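Local coordinates for protein acetoacetate decarboxylase (Sphingomonas wittichii, PDB 5UPB) that belongs to the acetoacetate decarboxylase-like enzymes and is classed as a lyase, probably acting on small oxo-acid substrates related to acetoacetate, at residues A[46-51]-A[89-94]; A[42-47]-A[97-102]; A[215-220]-A[235-240]. All blocks are in the same frame, centred on the assembly; numbering follows the deposited sequence.

In the fold
Contacts 1 and 2 are neighbours, their centres about 8 Å apart, and they share G46 and L47, the end of 42-47 and the start of 46-51. Segment 46-51 pairs with the end of strand 80-92, while 42-47 packs on strand 95-105, its antiparallel neighbour; C90 O and G97 N join the two contacts by a probable hydrogen bond. Contact 3 comes later in the chain, between strands 206-221 and 235-249, its centre about 23 Å from contact 1 and 22 Å from contact 2. Strand 80-92 pairs with 53-65, 53-65 with 21-34, and 21-34 with 235-249. Contacts 1 and 2 thus tie the 42-51 connection onto the strands, and contact 3 joins two strands further round.

Contact 1: A[46-51]-A[89-94]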
loop_
_atom_site.group_PDB
_atom_site.type_symbol
_atom_site.label_atom_id
_atom_site.label_comp_id
_atom_site.label_asym_id
_atom_site.label_seq_id
_atom_site.Cartn_x
_atom_site.Cartn_y
_atom_site.Cartn_z
ATOM N N GLY A 46 16.744 -12.617 31.260
ATOM C CA GLY A 46 16.016 -12.156 32.429
ATOM C C GLY A 46 14.555 -12.536 32.418
ATOM O O GLY A 46 13.890 -12.409 33.459
ATOM N N LEU A 47 14.039 -12.995 31.277
ATOM C CA LEU A 47 12.680 -13.504 31.159
ATOM C C LEU A 47 12.715 -15.016 31.039
ATOM O O LEU A 47 13.543 -15.579 30.317
ATOM C CB LEU A 47 11.947 -12.919 29.953
ATOM C CG LEU A 47 11.777 -11.401 29.915
ATOM C CD1 LEU A 47 10.936 -10.984 28.698
ATOM C CD2 LEU A 47 11.162 -10.919 31.226
ATOM N N LYS A 48 11.790 -15.661 31.730
ATOM C CA LYS A 48 11.709 -17.110 31.762
ATOM C C LYS A 48 10.403 -17.520 31.107
ATOM O O LYS A 48 9.340 -16.976 31.426
ATOM C CB LYS A 48 11.776 -17.630 33.204
ATOM C CG LYS A 48 11.966 -19.134 33.338
ATOM C CD LYS A 48 13.354 -19.569 32.882
ATOM C CE LYS A 48 13.660 -20.998 33.291
ATOM N NZ LYS A 48 15.008 -21.416 32.835
ATOM N N VAL A 49 10.491 -18.442 30.153
ATOM C CA VAL A 49 9.291 -18.877 29.466
ATOM C C VAL A 49 8.355 -19.539 30.494
ATOM O O VAL A 49 8.798 -20.139 31.484
ATOM C CB VAL A 49 9.680 -19.820 28.313
ATOM C CG1 VAL A 49 10.260 -21.158 28.846
ATOM C CG2 VAL A 49 8.512 -20.061 27.390
ATOM N N ALA A 50 7.056 -19.470 30.235
ATOM C CA ALA A 50 6.101 -20.184 31.077
ATOM C C ALA A 50 5.988 -21.585 30.500
ATOM O O ALA A 50 7.000 -22.134 30.052
ATOM C CB ALA A 50 4.752 -19.463 31.141
ATOM N N ASP A 51 4.810 -22.188 30.506
ATOM C CA ASP A 51 4.712 -23.576 30.068
ATOM C C ASP A 51 4.677 -23.722 28.542
ATOM O O ASP A 51 4.414 -24.814 28.041
ATOM C CB ASP A 51 3.470 -24.227 30.690
ATOM C CG ASP A 51 2.165 -23.615 30.189
ATOM O OD1 ASP A 51 2.200 -22.693 29.337
ATOM O OD2 ASP A 51 1.096 -24.067 30.654
ATOM N N ALA A 89 4.202 -16.249 26.595
ATOM C CA ALA A 89 3.965 -16.133 28.028
ATOM C C ALA A 89 5.265 -16.401 28.772
ATOM O O ALA A 89 5.994 -17.342 28.447
ATOM C CB ALA A 89 2.872 -17.100 28.481
ATOM N N CYS A 90 5.575 -15.548 29.750
ATOM C CA CYS A 90 6.850 -15.610 30.455
ATOM C C CYS A 90 6.702 -14.959 31.830
ATOM O O CYS A 90 5.627 -14.480 32.216
ATOM C CB CYS A 90 7.964 -14.958 29.638
ATOM S SG CYS A 90 7.667 -13.231 29.208
ATOM N N THR A 91 7.812 -14.959 32.573
ATOM C CA THR A 91 7.882 -14.378 33.904
ATOM C C THR A 91 9.187 -13.612 34.069
ATOM O O THR A 91 10.221 -13.958 33.484
ATOM C CB THR A 91 7.816 -15.446 35.002
ATOM O OG1 THR A 91 8.773 -16.485 34.711
ATOM C CG2 THR A 91 6.447 -16.022 35.070
ATOM N N HIS A 92 9.122 -12.576 34.898
ATOM C CA HIS A 92 10.282 -11.830 35.373
ATOM C C HIS A 92 10.202 -11.927 36.887
ATOM O O HIS A 92 9.339 -11.295 37.510
ATOM C CB HIS A 92 10.272 -10.374 34.904
ATOM C CG HIS A 92 11.462 -9.591 35.366
ATOM N ND1 HIS A 92 11.371 -8.581 36.296
ATOM C CD2 HIS A 92 12.762 -9.640 34.990
ATOM C CE1 HIS A 92 12.570 -8.071 36.510
ATOM N NE2 HIS A 92 13.429 -8.683 35.716
ATOM N N GLY A 93 11.054 -12.757 37.469
ATOM C CA GLY A 93 10.880 -13.088 38.864
ATOM C C GLY A 93 9.637 -13.943 38.953
ATOM O O GLY A 93 9.546 -14.984 38.294
ATOM N N ASP A 94 8.660 -13.521 39.743
ATOM C CA ASP A 94 7.378 -14.210 39.798
ATOM C C ASP A 94 6.281 -13.365 39.168
ATOM O O ASP A 94 5.092 -13.620 39.376
ATOM C CB ASP A 94 7.031 -14.589 41.241
ATOM C CG ASP A 94 7.015 -13.399 42.175
ATOM O OD1 ASP A 94 6.882 -12.257 41.692
ATOM O OD2 ASP A 94 7.145 -13.609 43.397
HETATM O O HOH W 1 13.322 -14.084 35.687
#
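K48 and T91 form a hydrogen-bonded antiparallel pair: K48 N donates to T91 O over 2.9 Å with an N-H...O angle of 166°, and T91 N returns the bond to K48 O at 2.8 Å. Each donor lies in the plane of the carbonyl it approaches. T91 OG1 adds a weak third interaction with K48 O at 3.4 Å; a chi1 of 50° folds the hydroxyl back between its own N and carbonyl carbon, on the side of this acceptor. One residue pair further, V49 and C90 are non-hydrogen-bonded and their side chains diverge. Next, A50 N reaches A89 O at 3.0 Å from 39° above the carbonyl plane. At the other end L47 divides its branches, CD1 lying 4.0 Å from C90 SG and CD2 3.8 Å from H92 CB, and G46 O approaches the edge of the imidazole 3.4 Å from H92 CD2. A water bridges G46 O to G93 N. Further out, the Q40 amide holds both L47 O and V49 N, R177 bonds C90 O, and E256 accepts a weak bond from H92 NE2. The chain then turns a corner at D51, and L53 also bonds the backbone of A89. This is a short antiparallel ladder beside a strand corner, where 48-50 extends the pairing along the end of strand 80-92.

Contact 2: A[42-47]-A[97-102]; sequences LLPAGL and GYFPAF
This is a buried apolar contact without hydrogen bonds between its segments, in which the loop following helix 36-42 covers side chains of strand 95-105. Its centre is the F99 ring. P44 CD sits over one face, 3.6 Å from the ring centroid and 13° off the normal, a CH-pi contact of the prolyl methylene with the aromatic surface. L43 slides past in the opposite direction and brings CD2 within 3.7 Å of F99 CB, while L47 CD1 approaches F99 CD1 obliquely at 4.0 Å. F99 stands with CG anti to the backbone N (chi1 178°), which carries the ring up from the strand to meet the proline. On the loop side, a type II beta turn from P44 to L47, closed by L47 N to P44 O at 3.3 Å, brings both residues back to the same ring; G46 occupies its third position with positive phi. Replacing F99 with an alanine is likely to open a gap beneath P44 and deprive L43 and L47 of a shared apolar partner. Further along, A101 and F102 form a classic beta bulge opposite L86. L42 CD1 meets F102 CZ at 3.9 Å, the two side chains crossing at about a right angle. F102 also stacks with F6 of the second subunit, whose T8 packs on L42.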
loop_
_atom_site.group_PDB
_atom_site.type_symbol
_atom_site.label_atom_id
_atom_site.label_comp_id
_atom_site.label_asym_id
_atom_site.label_seq_id
_atom_site.Cartn_x
_atom_site.Cartn_y
_atom_site.Cartn_z
ATOM N N LEU A 42 13.895 -17.118 22.037
ATOM C CA LEU A 42 13.471 -15.804 21.578
ATOM C C LEU A 42 13.381 -14.790 22.705
ATOM O O LEU A 42 13.180 -13.598 22.429
ATOM C CB LEU A 42 12.103 -15.890 20.902
ATOM C CG LEU A 42 11.996 -16.758 19.662
ATOM C CD1 LEU A 42 10.529 -16.786 19.183
ATOM C CD2 LEU A 42 12.970 -16.246 18.572
ATOM N N LEU A 43 13.449 -15.242 23.956
ATOM C CA LEU A 43 13.261 -14.293 25.034
ATOM C C LEU A 43 14.565 -13.608 25.362
ATOM O O LEU A 43 15.601 -14.266 25.446
ATOM C CB LEU A 43 12.754 -14.980 26.294
ATOM C CG LEU A 43 11.364 -15.584 26.172
ATOM C CD1 LEU A 43 11.006 -16.362 27.436
ATOM C CD2 LEU A 43 10.391 -14.454 25.938
ATOM N N PRO A 44 14.532 -12.311 25.634
ATOM C CA PRO A 44 15.742 -11.652 26.115
ATOM C C PRO A 44 16.100 -12.121 27.521
ATOM O O PRO A 44 15.282 -12.672 28.261
ATOM C CB PRO A 44 15.358 -10.169 26.120
ATOM C CG PRO A 44 13.891 -10.157 26.319
ATOM C CD PRO A 44 13.383 -11.380 25.586
ATOM N N ALA A 45 17.373 -11.951 27.852
ATOM C CA ALA A 45 17.891 -12.399 29.136
ATOM C C ALA A 45 17.104 -11.785 30.287
ATOM O O ALA A 45 16.796 -10.588 30.283
ATOM C CB ALA A 45 19.368 -12.028 29.260
ATOM N N GLY A 46 16.744 -12.617 31.260
ATOM C CA GLY A 46 16.016 -12.156 32.429
ATOM C C GLY A 46 14.555 -12.536 32.418
ATOM O O GLY A 46 13.890 -12.409 33.459
ATOM N N LEU A 47 14.039 -12.995 31.277
ATOM C CA LEU A 47 12.680 -13.504 31.159
ATOM C C LEU A 47 12.715 -15.016 31.039
ATOM O O LEU A 47 13.543 -15.579 30.317
ATOM C CB LEU A 47 11.947 -12.919 29.953
ATOM C CG LEU A 47 11.777 -11.401 29.915
ATOM C CD1 LEU A 47 10.936 -10.984 28.698
ATOM C CD2 LEU A 47 11.162 -10.919 31.226
ATOM N N GLY A 97 3.851 -12.250 32.595
ATOM C CA GLY A 97 3.591 -11.328 31.517
ATOM C C GLY A 97 3.644 -12.018 30.176
ATOM O O GLY A 97 3.744 -13.245 30.088
ATOM N N TYR A 98 3.600 -11.194 29.133
ATOM C CA TYR A 98 3.823 -11.618 27.770
ATOM C C TYR A 98 5.033 -10.854 27.241
ATOM O O TYR A 98 5.222 -9.684 27.577
ATOM C CB TYR A 98 2.630 -11.328 26.848
ATOM C CG TYR A 98 1.531 -12.319 27.000
ATOM C CD1 TYR A 98 1.614 -13.597 26.427
ATOM C CD2 TYR A 98 0.393 -11.998 27.760
ATOM C CE1 TYR A 98 0.574 -14.521 26.584
ATOM C CE2 TYR A 98 -0.631 -12.898 27.918
ATOM C CZ TYR A 98 -0.555 -14.159 27.337
ATOM O OH TYR A 98 -1.615 -15.043 27.527
ATOM N N PHE A 99 5.844 -11.522 26.416
ATOM C CA PHE A 99 6.867 -10.854 25.621
ATOM C C PHE A 99 6.416 -10.925 24.175
ATOM O O PHE A 99 6.262 -12.034 23.636
ATOM C CB PHE A 99 8.245 -11.500 25.772
ATOM C CG PHE A 99 9.297 -10.857 24.911
ATOM C CD1 PHE A 99 9.760 -9.582 25.194
ATOM C CD2 PHE A 99 9.804 -11.526 23.805
ATOM C CE1 PHE A 99 10.706 -8.987 24.396
ATOM C CE2 PHE A 99 10.760 -10.943 22.998
ATOM C CZ PHE A 99 11.221 -9.678 23.291
ATOM N N PRO A 100 6.072 -9.810 23.554
ATOM C CA PRO A 100 5.596 -9.860 22.152
ATOM C C PRO A 100 6.768 -9.923 21.163
ATOM O O PRO A 100 7.179 -8.938 20.559
ATOM C CB PRO A 100 4.773 -8.574 22.036
ATOM C CG PRO A 100 5.490 -7.622 22.956
ATOM C CD PRO A 100 6.089 -8.437 24.082
ATOM N N ALA A 101 7.268 -11.145 20.960
ATOM C CA ALA A 101 8.513 -11.367 20.207
ATOM C C ALA A 101 8.429 -10.838 18.785
ATOM O O ALA A 101 9.351 -10.172 18.315
ATOM C CB ALA A 101 8.833 -12.859 20.170
ATOM N N PHE A 102 7.382 -11.214 18.051
ATOM C CA PHE A 102 7.216 -10.809 16.660
ATOM C C PHE A 102 5.919 -10.017 16.538
ATOM O O PHE A 102 4.838 -10.574 16.756
ATOM C CB PHE A 102 7.147 -12.012 15.713
ATOM C CG PHE A 102 8.318 -12.959 15.792
ATOM C CD1 PHE A 102 9.518 -12.579 16.324
ATOM C CD2 PHE A 102 8.181 -14.242 15.315
ATOM C CE1 PHE A 102 10.573 -13.468 16.382
ATOM C CE2 PHE A 102 9.216 -15.128 15.382
ATOM C CZ PHE A 102 10.415 -14.731 15.915
#

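Contact 3: A[215-220]-A[235-240]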
loop_
_atom_site.group_PDB
_atom_site.type_symbol
_atom_site.label_atom_id
_atom_site.label_comp_id
_atom_site.label_asym_id
_atom_site.label_seq_id
_atom_site.Cartn_x
_atom_site.Cartn_y
_atom_site.Cartn_z
ATOM N N GLY A 215 -14.829 -19.477 20.328
ATOM C CA GLY A 215 -15.193 -20.311 19.200
ATOM C C GLY A 215 -14.070 -21.212 18.785
ATOM O O GLY A 215 -13.122 -21.449 19.533
ATOM N N GLU A 216 -14.254 -21.795 17.609
ATOM C CA GLU A 216 -13.319 -22.768 17.096
ATOM C C GLU A 216 -12.234 -22.021 16.334
ATOM O O GLU A 216 -12.553 -21.320 15.374
ATOM C CB GLU A 216 -14.001 -23.756 16.172
ATOM C CG GLU A 216 -13.060 -24.848 15.676
ATOM C CD GLU A 216 -13.652 -25.683 14.559
ATOM O OE1 GLU A 216 -14.722 -25.310 14.038
ATOM O OE2 GLU A 216 -13.034 -26.702 14.188
ATOM N N PRO A 217 -10.984 -22.060 16.773
ATOM C CA PRO A 217 -9.939 -21.264 16.127
ATOM C C PRO A 217 -9.245 -21.994 14.994
ATOM O O PRO A 217 -9.269 -23.215 14.886
ATOM C CB PRO A 217 -8.937 -21.020 17.255
ATOM C CG PRO A 217 -9.041 -22.271 18.098
ATOM C CD PRO A 217 -10.522 -22.661 18.040
ATOM N N PHE A 218 -8.547 -21.216 14.176
ATOM C CA PHE A 218 -7.563 -21.817 13.301
ATOM C C PHE A 218 -6.432 -20.823 13.143
ATOM O O PHE A 218 -6.617 -19.615 13.289
ATOM C CB PHE A 218 -8.136 -22.230 11.941
ATOM C CG PHE A 218 -7.920 -21.228 10.859
ATOM C CD1 PHE A 218 -6.718 -21.134 10.188
ATOM C CD2 PHE A 218 -8.953 -20.398 10.496
ATOM C CE1 PHE A 218 -6.538 -20.186 9.188
ATOM C CE2 PHE A 218 -8.788 -19.451 9.508
ATOM C CZ PHE A 218 -7.575 -19.346 8.847
ATOM N N ILE A 219 -5.247 -21.361 12.939
ATOM C CA ILE A 219 -4.081 -20.545 12.693
ATOM C C ILE A 219 -3.254 -21.286 11.650
ATOM O O ILE A 219 -3.165 -22.516 11.673
ATOM C CB ILE A 219 -3.298 -20.289 13.995
ATOM C CG1 ILE A 219 -2.002 -19.542 13.686
ATOM C CG2 ILE A 219 -3.004 -21.606 14.702
ATOM C CD1 ILE A 219 -1.357 -18.972 14.931
ATOM N N GLU A 220 -2.616 -20.542 10.762
ATOM C CA GLU A 220 -1.747 -21.155 9.764
ATOM C C GLU A 220 -0.551 -20.239 9.653
ATOM O O GLU A 220 -0.694 -19.081 9.257
ATOM C CB GLU A 220 -2.442 -21.335 8.406
ATOM C CG GLU A 220 -1.528 -21.851 7.288
ATOM C CD GLU A 220 -2.221 -21.902 5.954
ATOM O OE1 GLU A 220 -3.072 -22.793 5.774
ATOM O OE2 GLU A 220 -1.928 -21.044 5.095
ATOM N N HIS A 235 2.998 -26.488 17.235
ATOM C CA HIS A 235 2.167 -25.979 18.313
ATOM C C HIS A 235 0.931 -26.846 18.483
ATOM O O HIS A 235 0.536 -27.617 17.605
ATOM C CB HIS A 235 1.745 -24.535 18.080
ATOM C CG HIS A 235 1.027 -24.330 16.791
ATOM N ND1 HIS A 235 1.573 -23.632 15.736
ATOM C CD2 HIS A 235 -0.186 -24.764 16.374
ATOM C CE1 HIS A 235 0.715 -23.628 14.729
ATOM N NE2 HIS A 235 -0.357 -24.312 15.087
ATOM N N GLU A 236 0.325 -26.676 19.642
ATOM C CA GLU A 236 -0.999 -27.176 19.957
ATOM C C GLU A 236 -1.922 -25.970 20.000
ATOM O O GLU A 236 -1.616 -24.980 20.670
ATOM C CB GLU A 236 -1.019 -27.893 21.307
ATOM C CG GLU A 236 -2.423 -28.369 21.731
ATOM C CD GLU A 236 -2.474 -28.959 23.152
ATOM O OE1 GLU A 236 -3.585 -29.357 23.596
ATOM O OE2 GLU A 236 -1.422 -28.968 23.836
ATOM N N VAL A 237 -3.015 -26.033 19.253
ATOM C CA VAL A 237 -3.995 -24.951 19.241
ATOM C C VAL A 237 -4.940 -25.140 20.422
ATOM O O VAL A 237 -5.589 -26.176 20.554
ATOM C CB VAL A 237 -4.761 -24.929 17.913
ATOM C CG1 VAL A 237 -5.694 -23.754 17.884
ATOM C CG2 VAL A 237 -3.791 -24.871 16.729
ATOM N N LEU A 238 -4.996 -24.155 21.302
ATOM C CA LEU A 238 -5.750 -24.282 22.548
ATOM C C LEU A 238 -7.140 -23.670 22.472
ATOM O O LEU A 238 -8.118 -24.302 22.862
ATOM C CB LEU A 238 -4.975 -23.623 23.693
ATOM C CG LEU A 238 -3.547 -24.119 23.895
ATOM C CD1 LEU A 238 -2.871 -23.303 24.978
ATOM C CD2 LEU A 238 -3.537 -25.605 24.267
ATOM N N ALA A 239 -7.250 -22.428 22.028
ATOM C CA ALA A 239 -8.529 -21.738 22.094
ATOM C C ALA A 239 -8.500 -20.529 21.182
ATOM O O ALA A 239 -7.434 -20.065 20.769
ATOM C CB ALA A 239 -8.825 -21.269 23.515
ATOM N N GLY A 240 -9.683 -20.025 20.876
ATOM C CA GLY A 240 -9.796 -18.800 20.109
ATOM C C GLY A 240 -10.866 -17.907 20.694
ATOM O O GLY A 240 -11.840 -18.382 21.294
HETATM O O HOH W 2 -11.860 -21.747 21.927
HETATM O O HOH W 3 -2.371 -25.091 13.620
#
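P217 lays its ring against the backbone of A239 and G240, with CG 3.6 Å from G240 N and CB 3.7 Å from G240 CA. A beta carbon on G240 would probably collide with P217 CB, and glycine permits the close approach. P217 CG also touches V237 CG1 at 3.7 Å. Beyond it, I219 CG2 lies 3.9 Å from V237 CG2 and 3.8 Å from H235 NE2. This methyl occupies the position between the I219 backbone N and carbonyl carbon, pointing the branch at both partners. A water lying in the plane of the H235 ring, 2.6 Å from NE2, donates a weak bond to I219 O, while H235 ND1 is bonded to F232 O. Near G215 a second water donates to G215 O and accepts from G240 N, beside a weak direct bond from G215 N to G240 O at 3.3 Å. The N-to-C directions of the two short strands differ by 125°, well short of antiparallel, so they splay apart. The regular backbone bonds of 215-220 go to strand 156-166 and those of 235-240 to strand 21-34, where L238 and A239 form a classic beta bulge opposite Y31. Side-chain packing, water and one weak backbone bond thus span two splaying strands of a strongly curved beta structure.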